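Local structure of nematode fatty acid retinoid binding protein (Necator americanus, 4XCP) at residues Leu48-Lys53 with Ala112-Thr116; Thr60-Ile64 with Val78-His82; Ala96-Ala100 with Ala145-Lys149. The protein probably binds fatty acids and retinol as a secreted, mostly helical protein of the nematode FAR family, and here holds palmitic acid. All blocks are in the same frame, centred on the assembly; numbering follows the deposited sequence.

Contact 1: Leu48-Lys53 with Ala112-Thr116; sequences LKEVFK and ARYYT. With PLM (palmitic acid), chain B.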
ATOM      1  N   LEU A  48      -0.513  14.364   7.362  1.00 16.65           N
ATOM      2  CA  LEU A  48      -1.100  13.347   6.476  1.00 16.51           C
ATOM      3  C   LEU A  48      -2.615  13.275   6.654  1.00 20.17           C
ATOM      4  O   LEU A  48      -3.354  13.286   5.661  1.00 20.57           O
ATOM      5  CB  LEU A  48      -0.443  11.964   6.680  1.00 16.11           C
ATOM      6  CG  LEU A  48       1.019  11.850   6.199  1.00 20.13           C
ATOM      7  CD1 LEU A  48       1.640  10.549   6.669  1.00 19.74           C
ATOM      8  CD2 LEU A  48       1.131  11.969   4.665  1.00 20.25           C
ATOM      9  N   LYS A  49      -3.069  13.265   7.909  1.00 16.03           N
ATOM     10  CA  LYS A  49      -4.482  13.244   8.269  1.00 17.30           C
ATOM     11  C   LYS A  49      -5.200  14.504   7.748  1.00 21.89           C
ATOM     12  O   LYS A  49      -6.268  14.382   7.143  1.00 21.62           O
ATOM     13  CB  LYS A  49      -4.637  13.102   9.796  1.00 21.30           C
ATOM     14  CG  LYS A  49      -6.086  13.063  10.286  1.00 34.54           C
ATOM     15  CD  LYS A  49      -6.148  12.864  11.783  1.00 48.18           C
ATOM     16  CE  LYS A  49      -7.568  12.861  12.313  1.00 64.46           C
ATOM     17  NZ  LYS A  49      -8.326  11.644  11.911  1.00 71.27           N
ATOM     18  N   GLU A  50      -4.609  15.699   7.956  1.00 18.41           N
ATOM     19  CA  GLU A  50      -5.197  16.967   7.470  1.00 19.03           C
ATOM     20  C   GLU A  50      -5.313  16.986   5.934  1.00 22.87           C
ATOM     21  O   GLU A  50      -6.334  17.412   5.411  1.00 23.11           O
ATOM     22  CB  GLU A  50      -4.377  18.182   7.948  1.00 19.93           C
ATOM     23  CG  GLU A  50      -4.586  18.484   9.415  1.00 22.86           C
ATOM     24  CD  GLU A  50      -3.615  19.484  10.002  1.00 27.34           C
ATOM     25  OE1 GLU A  50      -2.604  19.805   9.343  1.00 17.97           O
ATOM     26  OE2 GLU A  50      -3.824  19.882  11.165  1.00 22.12           O
ATOM     27  N   VAL A  51      -4.270  16.528   5.219  1.00 19.04           N
ATOM     28  CA  VAL A  51      -4.316  16.451   3.754  1.00 19.25           C
ATOM     29  C   VAL A  51      -5.430  15.458   3.338  1.00 22.83           C
ATOM     30  O   VAL A  51      -6.246  15.783   2.490  1.00 22.26           O
ATOM     31  CB  VAL A  51      -2.931  16.110   3.121  1.00 22.01           C
ATOM     32  CG1 VAL A  51      -3.064  15.784   1.624  1.00 21.58           C
ATOM     33  CG2 VAL A  51      -1.957  17.264   3.321  1.00 21.45           C
ATOM     34  N   PHE A  52      -5.482  14.277   3.958  1.00 21.67           N
ATOM     35  CA  PHE A  52      -6.507  13.291   3.630  1.00 21.95           C
ATOM     36  C   PHE A  52      -7.920  13.874   3.850  1.00 26.40           C
ATOM     37  O   PHE A  52      -8.787  13.738   2.981  1.00 25.22           O
ATOM     38  CB  PHE A  52      -6.327  11.970   4.418  1.00 23.53           C
ATOM     39  CG  PHE A  52      -7.473  11.007   4.145  1.00 25.06           C
ATOM     40  CD1 PHE A  52      -7.481  10.214   2.997  1.00 28.12           C
ATOM     41  CD2 PHE A  52      -8.581  10.961   4.987  1.00 27.34           C
ATOM     42  CE1 PHE A  52      -8.568   9.361   2.716  1.00 28.93           C
ATOM     43  CE2 PHE A  52      -9.657  10.090   4.719  1.00 30.40           C
ATOM     44  CZ  PHE A  52      -9.639   9.301   3.582  1.00 27.89           C
ATOM     45  N   LYS A  53      -8.126  14.541   4.997  1.00 23.73           N
ATOM     46  CA  LYS A  53      -9.406  15.147   5.366  1.00 23.67           C
ATOM     47  C   LYS A  53      -9.838  16.308   4.451  1.00 28.04           C
ATOM     48  O   LYS A  53     -11.036  16.532   4.308  1.00 30.00           O
ATOM     49  CB  LYS A  53      -9.408  15.566   6.842  1.00 25.77           C
ATOM     50  CG  LYS A  53      -9.485  14.378   7.810  1.00 44.41           C
ATOM     51  CD  LYS A  53     -10.854  13.698   7.836  1.00 60.46           C
ATOM     52  CE  LYS A  53     -10.757  12.282   8.351  1.00 78.11           C
ATOM     53  NZ  LYS A  53     -12.092  11.628   8.423  1.00 89.06           N
ATOM     54  N   ALA A 112      -7.335   4.428   4.072  1.00 29.26           N
ATOM     55  CA  ALA A 112      -8.415   5.397   4.336  1.00 29.21           C
ATOM     56  C   ALA A 112      -9.039   5.156   5.722  1.00 34.30           C
ATOM     57  O   ALA A 112      -9.372   6.112   6.422  1.00 33.68           O
ATOM     58  CB  ALA A 112      -9.491   5.295   3.259  1.00 29.84           C
ATOM     59  N   ARG A 113      -9.137   3.882   6.134  1.00 30.92           N
ATOM     60  CA  ARG A 113      -9.712   3.500   7.418  1.00 31.15           C
ATOM     61  C   ARG A 113      -8.842   3.898   8.628  1.00 35.51           C
ATOM     62  O   ARG A 113      -9.393   4.089   9.714  1.00 36.12           O
ATOM     63  CB  ARG A 113     -10.064   2.014   7.421  1.00 29.71           C
ATOM     64  CG  ARG A 113     -11.234   1.716   6.491  1.00 33.85           C
ATOM     65  CD  ARG A 113     -11.796   0.342   6.736  1.00 36.48           C
ATOM     66  NE  ARG A 113     -12.347   0.241   8.087  1.00 35.18           N
ATOM     67  CZ  ARG A 113     -12.680  -0.903   8.666  1.00 50.01           C
ATOM     68  NH1 ARG A 113     -12.536  -2.050   8.018  1.00 37.10           N
ATOM     69  NH2 ARG A 113     -13.170  -0.909   9.897  1.00 40.28           N
ATOM     70  N   TYR A 114      -7.510   4.049   8.447  1.00 31.32           N
ATOM     71  CA  TYR A 114      -6.598   4.483   9.518  1.00 30.71           C
ATOM     72  C   TYR A 114      -6.651   6.009   9.710  1.00 40.50           C
ATOM     73  O   TYR A 114      -6.242   6.506  10.764  1.00 40.39           O
ATOM     74  CB  TYR A 114      -5.147   4.041   9.253  1.00 28.86           C
ATOM     75  CG  TYR A 114      -4.884   2.577   9.533  1.00 26.83           C
ATOM     76  CD1 TYR A 114      -4.692   2.118  10.835  1.00 27.32           C
ATOM     77  CD2 TYR A 114      -4.839   1.645   8.498  1.00 26.59           C
ATOM     78  CE1 TYR A 114      -4.518   0.759  11.104  1.00 24.17           C
ATOM     79  CE2 TYR A 114      -4.595   0.294   8.751  1.00 26.72           C
ATOM     80  CZ  TYR A 114      -4.442  -0.145  10.055  1.00 28.93           C
ATOM     81  OH  TYR A 114      -4.239  -1.480  10.293  1.00 29.81           O
ATOM     82  N   TYR A 115      -7.122   6.745   8.680  1.00 41.69           N
ATOM     83  CA  TYR A 115      -7.243   8.208   8.691  1.00 43.62           C
ATOM     84  C   TYR A 115      -8.566   8.615   9.282  1.00 53.37           C
ATOM     85  O   TYR A 115      -8.612   9.518  10.112  1.00 53.48           O
ATOM     86  CB  TYR A 115      -7.170   8.767   7.275  1.00 44.25           C
ATOM     87  CG  TYR A 115      -5.788   8.846   6.671  1.00 45.66           C
ATOM     88  CD1 TYR A 115      -4.736   9.448   7.360  1.00 47.19           C
ATOM     89  CD2 TYR A 115      -5.556   8.422   5.367  1.00 46.46           C
ATOM     90  CE1 TYR A 115      -3.471   9.569   6.784  1.00 47.52           C
ATOM     91  CE2 TYR A 115      -4.306   8.566   4.769  1.00 47.23           C
ATOM     92  CZ  TYR A 115      -3.265   9.135   5.483  1.00 54.22           C
ATOM     93  OH  TYR A 115      -2.049   9.284   4.873  1.00 56.91           O
ATOM     94  N   THR A 116      -9.646   7.960   8.836  1.00 54.21           N
ATOM     95  CA  THR A 116     -10.998   8.213   9.314  1.00 56.58           C
ATOM     96  C   THR A 116     -11.230   7.430  10.633  1.00 63.55           C
ATOM     97  O   THR A 116     -10.269   6.932  11.249  1.00 63.39           O
ATOM     98  CB  THR A 116     -12.033   7.974   8.175  1.00 70.05           C
ATOM     99  OG1 THR A 116     -13.270   8.594   8.526  1.00 76.22           O
ATOM    100  CG2 THR A 116     -12.256   6.493   7.842  1.00 68.63           C
TER
HETATM  101  C1  PLM B 201      -1.442   0.378   4.661  1.00 53.44           C
HETATM  102  O1  PLM B 201      -0.382   1.127   4.534  1.00 57.60           O
HETATM  103  O2  PLM B 201      -1.853  -0.349   3.769  1.00 55.61           O
HETATM  104  C2  PLM B 201      -2.100   0.481   6.007  1.00 46.98           C
HETATM  105  C3  PLM B 201      -1.488   1.476   6.991  1.00 43.07           C
HETATM  106  C4  PLM B 201      -1.950   2.905   6.789  1.00 41.00           C
HETATM  107  C5  PLM B 201      -1.339   3.898   7.753  1.00 38.87           C
HETATM  108  C6  PLM B 201      -1.942   5.294   7.695  1.00 39.01           C
HETATM  109  C7  PLM B 201      -0.992   6.398   7.253  1.00 38.20           C
HETATM  110  C8  PLM B 201      -0.717   6.390   5.775  1.00 37.63           C
HETATM  111  C9  PLM B 201       0.285   7.390   5.314  1.00 37.04           C
HETATM  112  CA  PLM B 201       1.276   6.846   4.324  1.00 39.44           C
HETATM  113  CB  PLM B 201       0.993   7.089   2.859  1.00 42.30           C
HETATM  114  CC  PLM B 201       2.124   6.637   1.918  1.00 44.30           C
HETATM  115  CD  PLM B 201       2.247   5.120   1.666  1.00 44.97           C
HETATM  116  CE  PLM B 201       2.828   4.300   2.820  1.00 43.88           C
HETATM  117  CF  PLM B 201       3.110   2.855   2.499  1.00 43.22           C
HETATM  118  CG  PLM B 201       1.931   1.913   2.626  1.00 42.05           C

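Contact 2: Thr60-Ile64 with Val78-His82; sequences TEESI and VEKLH. With PLM (palmitic acid), chain C.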
ATOM      1  N   THR A  60      -3.753  10.801  -7.208  1.00 24.35           N
ATOM      2  CA  THR A  60      -2.664  10.703  -6.230  1.00 24.09           C
ATOM      3  C   THR A  60      -1.711  11.890  -6.326  1.00 27.46           C
ATOM      4  O   THR A  60      -1.360  12.463  -5.293  1.00 27.97           O
ATOM      5  CB  THR A  60      -1.962   9.343  -6.339  1.00 30.50           C
ATOM      6  OG1 THR A  60      -2.974   8.342  -6.319  1.00 33.75           O
ATOM      7  CG2 THR A  60      -0.997   9.084  -5.185  1.00 32.44           C
ATOM      8  N   GLU A  61      -1.339  12.278  -7.554  0.50 24.05           N
ATOM      9  CA  GLU A  61      -0.436  13.393  -7.842  0.50 24.17           C
ATOM     10  C   GLU A  61      -0.924  14.720  -7.208  0.50 26.75           C
ATOM     11  O   GLU A  61      -0.109  15.471  -6.664  0.50 25.77           O
ATOM     12  CB  GLU A  61      -0.220  13.527  -9.363  0.50 26.44           C
ATOM     13  CG  GLU A  61       0.559  12.373  -9.999  0.50 36.56           C
ATOM     14  CD  GLU A  61      -0.129  11.028 -10.197  0.50 47.38           C
ATOM     15  OE1 GLU A  61      -1.382  10.975 -10.222  0.50 19.76           O
ATOM     16  OE2 GLU A  61       0.600  10.020 -10.349  0.50 36.84           O
ATOM     17  N   GLU A  62      -2.256  14.972  -7.236  1.00 22.40           N
ATOM     18  CA  GLU A  62      -2.889  16.180  -6.662  1.00 21.80           C
ATOM     19  C   GLU A  62      -2.845  16.137  -5.117  1.00 24.70           C
ATOM     20  O   GLU A  62      -2.611  17.164  -4.467  1.00 23.51           O
ATOM     21  CB  GLU A  62      -4.323  16.325  -7.172  1.00 23.05           C
ATOM     22  CG  GLU A  62      -4.918  17.694  -6.939  1.00 34.65           C
ATOM     23  CD  GLU A  62      -6.299  17.819  -7.546  1.00 55.45           C
ATOM     24  OE1 GLU A  62      -7.281  17.548  -6.822  1.00 35.68           O
ATOM     25  OE2 GLU A  62      -6.397  18.113  -8.759  1.00 54.72           O
ATOM     26  N   SER A  63      -3.040  14.930  -4.550  1.00 20.99           N
ATOM     27  CA  SER A  63      -2.953  14.672  -3.114  1.00 19.89           C
ATOM     28  C   SER A  63      -1.500  14.951  -2.624  1.00 20.82           C
ATOM     29  O   SER A  63      -1.313  15.592  -1.594  1.00 20.12           O
ATOM     30  CB  SER A  63      -3.348  13.225  -2.825  1.00 22.92           C
ATOM     31  OG  SER A  63      -3.387  13.029  -1.422  1.00 39.58           O
ATOM     32  N   ILE A  64      -0.486  14.504  -3.394  1.00 17.37           N
ATOM     33  CA  ILE A  64       0.949  14.722  -3.096  1.00 16.86           C
ATOM     34  C   ILE A  64       1.305  16.228  -3.202  1.00 20.98           C
ATOM     35  O   ILE A  64       2.020  16.761  -2.347  1.00 20.70           O
ATOM     36  CB  ILE A  64       1.844  13.816  -3.997  1.00 19.78           C
ATOM     37  CG1 ILE A  64       1.557  12.320  -3.712  1.00 19.84           C
ATOM     38  CG2 ILE A  64       3.361  14.140  -3.833  1.00 19.44           C
ATOM     39  CD1 ILE A  64       2.250  11.340  -4.691  1.00 23.58           C
ATOM     40  N   VAL A  78       6.954  11.138   0.294  1.00 19.00           N
ATOM     41  CA  VAL A  78       5.802  10.455  -0.304  1.00 18.27           C
ATOM     42  C   VAL A  78       5.992  10.347  -1.825  1.00 22.53           C
ATOM     43  O   VAL A  78       5.738   9.292  -2.407  1.00 21.73           O
ATOM     44  CB  VAL A  78       4.468  11.150   0.084  1.00 20.61           C
ATOM     45  CG1 VAL A  78       3.296  10.650  -0.785  1.00 19.65           C
ATOM     46  CG2 VAL A  78       4.162  10.959   1.573  1.00 19.37           C
ATOM     47  N   GLU A  79       6.439  11.446  -2.455  1.00 19.47           N
ATOM     48  CA  GLU A  79       6.672  11.524  -3.897  1.00 19.20           C
ATOM     49  C   GLU A  79       7.695  10.474  -4.361  1.00 23.86           C
ATOM     50  O   GLU A  79       7.495   9.858  -5.402  1.00 23.27           O
ATOM     51  CB  GLU A  79       7.105  12.955  -4.282  1.00 20.50           C
ATOM     52  CG  GLU A  79       7.387  13.177  -5.759  1.00 33.40           C
ATOM     53  CD  GLU A  79       6.212  12.905  -6.677  1.00 58.29           C
ATOM     54  OE1 GLU A  79       5.269  13.728  -6.687  1.00 67.86           O
ATOM     55  OE2 GLU A  79       6.226  11.863  -7.371  1.00 52.42           O
ATOM     56  N   LYS A  80       8.776  10.273  -3.586  1.00 23.11           N
ATOM     57  CA  LYS A  80       9.845   9.319  -3.895  1.00 24.79           C
ATOM     58  C   LYS A  80       9.302   7.902  -3.919  1.00 28.84           C
ATOM     59  O   LYS A  80       9.533   7.192  -4.895  1.00 28.33           O
ATOM     60  CB  LYS A  80      11.018   9.456  -2.918  1.00 28.45           C
ATOM     61  CG  LYS A  80      12.246   8.640  -3.319  1.00 44.95           C
ATOM     62  CD  LYS A  80      13.327   8.682  -2.260  1.00 54.13           C
ATOM     63  CE  LYS A  80      14.486   7.782  -2.617  1.00 64.84           C
ATOM     64  NZ  LYS A  80      15.388   7.563  -1.453  1.00 74.78           N
ATOM     65  N   LEU A  81       8.528   7.513  -2.890  1.00 26.69           N
ATOM     66  CA  LEU A  81       7.877   6.197  -2.855  1.00 27.66           C
ATOM     67  C   LEU A  81       6.942   6.020  -4.051  1.00 29.62           C
ATOM     68  O   LEU A  81       7.001   4.989  -4.725  1.00 28.96           O
ATOM     69  CB  LEU A  81       7.037   6.030  -1.589  1.00 28.25           C
ATOM     70  CG  LEU A  81       7.720   5.732  -0.264  1.00 34.94           C
ATOM     71  CD1 LEU A  81       6.664   5.471   0.764  1.00 35.49           C
ATOM     72  CD2 LEU A  81       8.592   4.483  -0.340  1.00 38.99           C
ATOM     73  N   HIS A  82       6.074   7.023  -4.293  1.00 24.79           N
ATOM     74  CA  HIS A  82       5.079   7.014  -5.361  1.00 24.85           C
ATOM     75  C   HIS A  82       5.690   6.870  -6.745  1.00 27.84           C
ATOM     76  O   HIS A  82       5.190   6.065  -7.521  1.00 26.00           O
ATOM     77  CB  HIS A  82       4.158   8.245  -5.274  1.00 25.83           C
ATOM     78  CG  HIS A  82       3.230   8.417  -6.443  1.00 30.34           C
ATOM     79  ND1 HIS A  82       2.050   7.707  -6.538  1.00 32.72           N
ATOM     80  CD2 HIS A  82       3.314   9.261  -7.498  1.00 33.24           C
ATOM     81  CE1 HIS A  82       1.470   8.116  -7.654  1.00 32.51           C
ATOM     82  NE2 HIS A  82       2.183   9.061  -8.256  1.00 33.32           N
TER
HETATM   83  C1  PLM C 202      -3.974   7.859  -9.377  1.00 94.38           C
HETATM   84  O1  PLM C 202      -3.410   8.928  -9.420  1.00 94.90           O
HETATM   85  O2  PLM C 202      -5.230   7.726  -9.047  1.00 93.36           O
HETATM   86  C2  PLM C 202      -3.293   6.560  -9.699  1.00 94.97           C
HETATM   87  C3  PLM C 202      -1.770   6.609  -9.629  1.00 95.27           C
HETATM   88  C4  PLM C 202      -1.127   5.238  -9.703  1.00 96.18           C
HETATM   89  C5  PLM C 202      -1.068   4.500  -8.373  1.00 97.01           C
HETATM   90  C6  PLM C 202       0.020   4.991  -7.429  1.00 97.09           C
HETATM   91  C7  PLM C 202       0.386   3.989  -6.344  1.00 96.01           C
HETATM   92  C8  PLM C 202       1.366   4.505  -5.302  1.00 94.33           C
HETATM   93  C9  PLM C 202       0.931   4.279  -3.866  1.00 93.28           C
HETATM   94  CA  PLM C 202       1.857   4.905  -2.835  1.00 92.31           C
HETATM   95  CB  PLM C 202       1.795   6.430  -2.758  1.00 90.99           C
HETATM   96  CC  PLM C 202       0.496   6.993  -2.200  1.00 89.01           C
HETATM   97  CD  PLM C 202       0.609   8.450  -1.803  1.00 86.60           C
HETATM   98  CE  PLM C 202      -0.665   9.074  -1.232  1.00 84.38           C
HETATM   99  CF  PLM C 202      -0.468   9.857   0.072  1.00 83.06           C
HETATM  100  CG  PLM C 202      -0.922  11.296   0.005  1.00 81.30           C

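Contact 3: Ala96-Ala100 with Ala145-Lys149; sequences AKGFA and ADFGK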
ATOM      1  N   ALA A  96      -0.566  -7.913 -15.383  1.00 17.58           N
ATOM      2  CA  ALA A  96       0.092  -7.602 -14.108  1.00 16.68           C
ATOM      3  C   ALA A  96      -0.185  -6.143 -13.695  1.00 21.61           C
ATOM      4  O   ALA A  96      -0.342  -5.882 -12.500  1.00 18.38           O
ATOM      5  CB  ALA A  96       1.586  -7.872 -14.193  1.00 17.63           C
ATOM      6  N   LYS A  97      -0.323  -5.210 -14.688  1.00 20.97           N
ATOM      7  CA  LYS A  97      -0.675  -3.803 -14.417  1.00 21.63           C
ATOM      8  C   LYS A  97      -2.071  -3.740 -13.762  1.00 24.92           C
ATOM      9  O   LYS A  97      -2.229  -3.081 -12.736  1.00 23.90           O
ATOM     10  CB  LYS A  97      -0.637  -2.954 -15.700  1.00 24.86           C
ATOM     11  CG  LYS A  97      -0.765  -1.444 -15.458  1.00 32.86           C
ATOM     12  CD  LYS A  97      -0.672  -0.620 -16.765  1.00 43.66           C
ATOM     13  CE  LYS A  97       0.747  -0.466 -17.288  1.00 58.28           C
ATOM     14  NZ  LYS A  97       0.812   0.356 -18.527  1.00 65.84           N
ATOM     15  N   GLY A  98      -3.040  -4.458 -14.335  1.00 22.28           N
ATOM     16  CA  GLY A  98      -4.398  -4.539 -13.799  1.00 22.06           C
ATOM     17  C   GLY A  98      -4.428  -5.052 -12.372  1.00 24.17           C
ATOM     18  O   GLY A  98      -5.112  -4.481 -11.519  1.00 22.82           O
ATOM     19  N   PHE A  99      -3.621  -6.104 -12.090  1.00 20.65           N
ATOM     20  CA  PHE A  99      -3.509  -6.704 -10.757  1.00 18.68           C
ATOM     21  C   PHE A  99      -2.935  -5.720  -9.751  1.00 22.95           C
ATOM     22  O   PHE A  99      -3.496  -5.553  -8.671  1.00 21.96           O
ATOM     23  CB  PHE A  99      -2.660  -7.988 -10.773  1.00 19.00           C
ATOM     24  CG  PHE A  99      -2.251  -8.428  -9.381  1.00 18.47           C
ATOM     25  CD1 PHE A  99      -3.194  -8.920  -8.481  1.00 19.13           C
ATOM     26  CD2 PHE A  99      -0.937  -8.284  -8.946  1.00 18.96           C
ATOM     27  CE1 PHE A  99      -2.817  -9.289  -7.187  1.00 18.75           C
ATOM     28  CE2 PHE A  99      -0.563  -8.675  -7.658  1.00 19.00           C
ATOM     29  CZ  PHE A  99      -1.499  -9.181  -6.794  1.00 16.02           C
ATOM     30  N   ALA A 100      -1.801  -5.106 -10.102  1.00 20.60           N
ATOM     31  CA  ALA A 100      -1.099  -4.135  -9.278  1.00 20.41           C
ATOM     32  C   ALA A 100      -2.004  -2.946  -8.954  1.00 23.91           C
ATOM     33  O   ALA A 100      -2.053  -2.524  -7.803  1.00 22.73           O
ATOM     34  CB  ALA A 100       0.166  -3.674  -9.984  1.00 21.39           C
ATOM     35  N   ALA A 145       4.886 -13.814 -13.394  1.00 21.45           N
ATOM     36  CA  ALA A 145       6.310 -13.626 -13.699  1.00 22.87           C
ATOM     37  C   ALA A 145       6.610 -12.142 -14.001  1.00 27.20           C
ATOM     38  O   ALA A 145       7.618 -11.608 -13.545  1.00 25.33           O
ATOM     39  CB  ALA A 145       6.736 -14.524 -14.870  1.00 24.28           C
ATOM     40  N   ASP A 146       5.698 -11.479 -14.724  1.00 23.64           N
ATOM     41  CA  ASP A 146       5.816 -10.068 -15.066  1.00 22.86           C
ATOM     42  C   ASP A 146       5.734  -9.205 -13.782  1.00 26.08           C
ATOM     43  O   ASP A 146       6.616  -8.363 -13.535  1.00 24.84           O
ATOM     44  CB  ASP A 146       4.734  -9.708 -16.094  1.00 24.04           C
ATOM     45  CG  ASP A 146       4.860  -8.330 -16.700  1.00 30.01           C
ATOM     46  OD1 ASP A 146       6.009  -7.902 -16.976  1.00 31.64           O
ATOM     47  OD2 ASP A 146       3.819  -7.730 -17.004  1.00 28.17           O
ATOM     48  N   PHE A 147       4.747  -9.504 -12.910  1.00 22.59           N
ATOM     49  CA  PHE A 147       4.590  -8.819 -11.625  1.00 20.69           C
ATOM     50  C   PHE A 147       5.832  -9.004 -10.735  1.00 24.80           C
ATOM     51  O   PHE A 147       6.320  -8.021 -10.174  1.00 24.02           O
ATOM     52  CB  PHE A 147       3.298  -9.265 -10.886  1.00 20.91           C
ATOM     53  CG  PHE A 147       3.164  -8.674  -9.497  1.00 20.54           C
ATOM     54  CD1 PHE A 147       2.660  -7.387  -9.314  1.00 21.10           C
ATOM     55  CD2 PHE A 147       3.565  -9.398  -8.369  1.00 20.63           C
ATOM     56  CE1 PHE A 147       2.556  -6.832  -8.026  1.00 20.50           C
ATOM     57  CE2 PHE A 147       3.440  -8.854  -7.086  1.00 21.93           C
ATOM     58  CZ  PHE A 147       2.944  -7.569  -6.923  1.00 19.12           C
ATOM     59  N   GLY A 148       6.320 -10.247 -10.632  1.00 21.74           N
ATOM     60  CA  GLY A 148       7.482 -10.627  -9.829  1.00 22.11           C
ATOM     61  C   GLY A 148       8.784  -9.936 -10.189  1.00 28.43           C
ATOM     62  O   GLY A 148       9.630  -9.711  -9.319  1.00 27.34           O
ATOM     63  N   LYS A 149       8.962  -9.604 -11.476  1.00 27.88           N
ATOM     64  CA  LYS A 149      10.156  -8.911 -11.991  1.00 28.65           C
ATOM     65  C   LYS A 149      10.222  -7.484 -11.432  1.00 30.36           C
ATOM     66  O   LYS A 149      11.301  -7.009 -11.087  1.00 30.81           O
ATOM     67  CB  LYS A 149      10.125  -8.909 -13.531  1.00 33.02           C
ATOM     68  CG  LYS A 149      11.369  -8.345 -14.206  1.00 54.48           C
ATOM     69  CD  LYS A 149      11.516  -8.907 -15.610  1.00 69.25           C
ATOM     70  CE  LYS A 149      12.407  -8.061 -16.480  1.00 83.43           C
ATOM     71  NZ  LYS A 149      11.624  -7.055 -17.244  1.00 95.40           N
TER
HETATM   72  O   HOH W   1       1.364  -8.840 -17.373  1.00 21.37           O

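Contact 1: Leu48-Lys53 with Ala112-Thr116
The rings of F52 and Y115 lie nearly parallel, 17° between planes, but slid so far that they barely overlap: the centroids are 4.8 Å apart, and it is Y115 CD2 that sits over one face of F52, 3.4 Å from F52 CG. In return, F52 CB lies over one face of the Y115 ring, toward its rim, 3.9 Å from the centroid, a CH-pi contact. With F52 CG anti to the backbone N (chi1 175°), the phenyl ring reaches across to the other helix, where its CZ rests on the A112 methyl. The outer end of Y115 passes L48, whose CB is 3.6 Å from Y115 OH, and Y115 OH is packed tightly against C9 of one palmitic acid, 3.0 Å away, a contact and not a bond.

Outside the rings, the long chain of K49 bends at its last torsion to place NZ 2.8 Å from Y115 O, almost in line with the carbonyl (172°). K53 NZ adds a weak bond to OG1 of the poorly ordered T116. Helix 42-53 is thus tied to the C-terminal part of helix 94-115, and L48, Y114 and Y115 form part of the wall of a lipid-binding site in the helical FAR fold.

Contact 2: Thr60-Ile64 with Val78-His82
I64 pushes its CD1 methyl onto one face of the H82 imidazole, a CH-pi contact in which I64 CD1 is 3.5 Å from H82 CG. This is the tight part of the contact. I64 CG1 also meets V78 CG1 at 3.8 Å, and T60 CG2 touches the ring obliquely, 3.6 Å from H82 ND1. H82 gets there because its CG is anti to the backbone N (chi1 172°), which swings the ring out from helix 72-90 toward helix 60-70. The two helices run nearly antiparallel (159°), with their axes 10.9 Å apart over these segments. The palmitic acid runs along one side: its CD lies 3.6 Å from V78 CG1, and its C6 and C8 pass close to H82.

The other side is looser and more polar, with the partly exposed glutamates E61 and E79. E61 has two conformers; in the one described here H82 NE2 donates to E61 OE2 over 2.8 Å at 148°. The acceptor lies in the imidazole plane, but the N-H arrives from above the carboxylate plane. Because E61 has a second conformer, the bond may not be present all the time. K86 pairs with the same oxygen, and K68 takes E79 OE1, which should ease the mutual repulsion of the two acids.

At the start of helix 60-70, T60 N gives palmitic acid O1 a 2.9 Å hydrogen bond. H82 ND1, by contrast, is buried with no polar partner and faces the alkyl chain. With NE2 carrying the proton, this is consistent with a neutral imidazole whose NE2 serves E61, while one face carries I64 and the ND1/CE1 side borders the alkyl chain.

Contact 3: Ala96-Ala100 with Ala145-Lys149
F99 and F147 both carry CG anti to the backbone N (chi1 166° in F99), which sends each phenyl ring out from its helix until the two meet. The contact joins helix 94-115 to helix 141-150, whose short segments cross at -63°. The rings form a T-shaped pair: the edge of F99 points at the face of F147, with planes at 82° and centroids 5.0 Å apart. F99 CE2 stands over the middle of the F147 ring, 3.6 Å from F147 CE1. A100 CB comes to the edge of the same ring at 4.4 Å, next to that CE1.

One turn back, the small side chain of A96 lets the backbones come close, its CB packing 4.0 Å from F147 CB and 3.6 Å from D146 OD2. A water bridges here, accepting from A96 N at 2.9 Å and donating to D146 OD2 at 2.7 Å. D146 OD2 also takes the backbone N-H of G93, so this carboxylate holds the chain just ahead of helix 94-115.

Other helices border the phenyl pair. F99 leans on V132 and L135 of helix 122-138, while F147 touches Y136 of that helix, L154 and F158 of helix 152-159, and the ring of F151. A100 reaches I89 of helix 72-90.

Contacts 1 and 3 both use helix 94-115, but near its two ends: their centres are about 28 Å apart, on opposite sides of the chain's centre. The centre of contact 2 is about 15 Å from that of contact 1 and about 21 Å from that of contact 3. In sequence it falls between the two halves of contact 1, whereas contacts 1 and 3 interleave, so the long helix is held by an earlier helix at one end and a later one at the other. Contacts 1 and 2 touch directly, V51 CG1 resting 3.7 Å from S63 O, and each meets a different bound palmitic acid. Contact 3 stands further from the lipids and joins a later helix to the same framework.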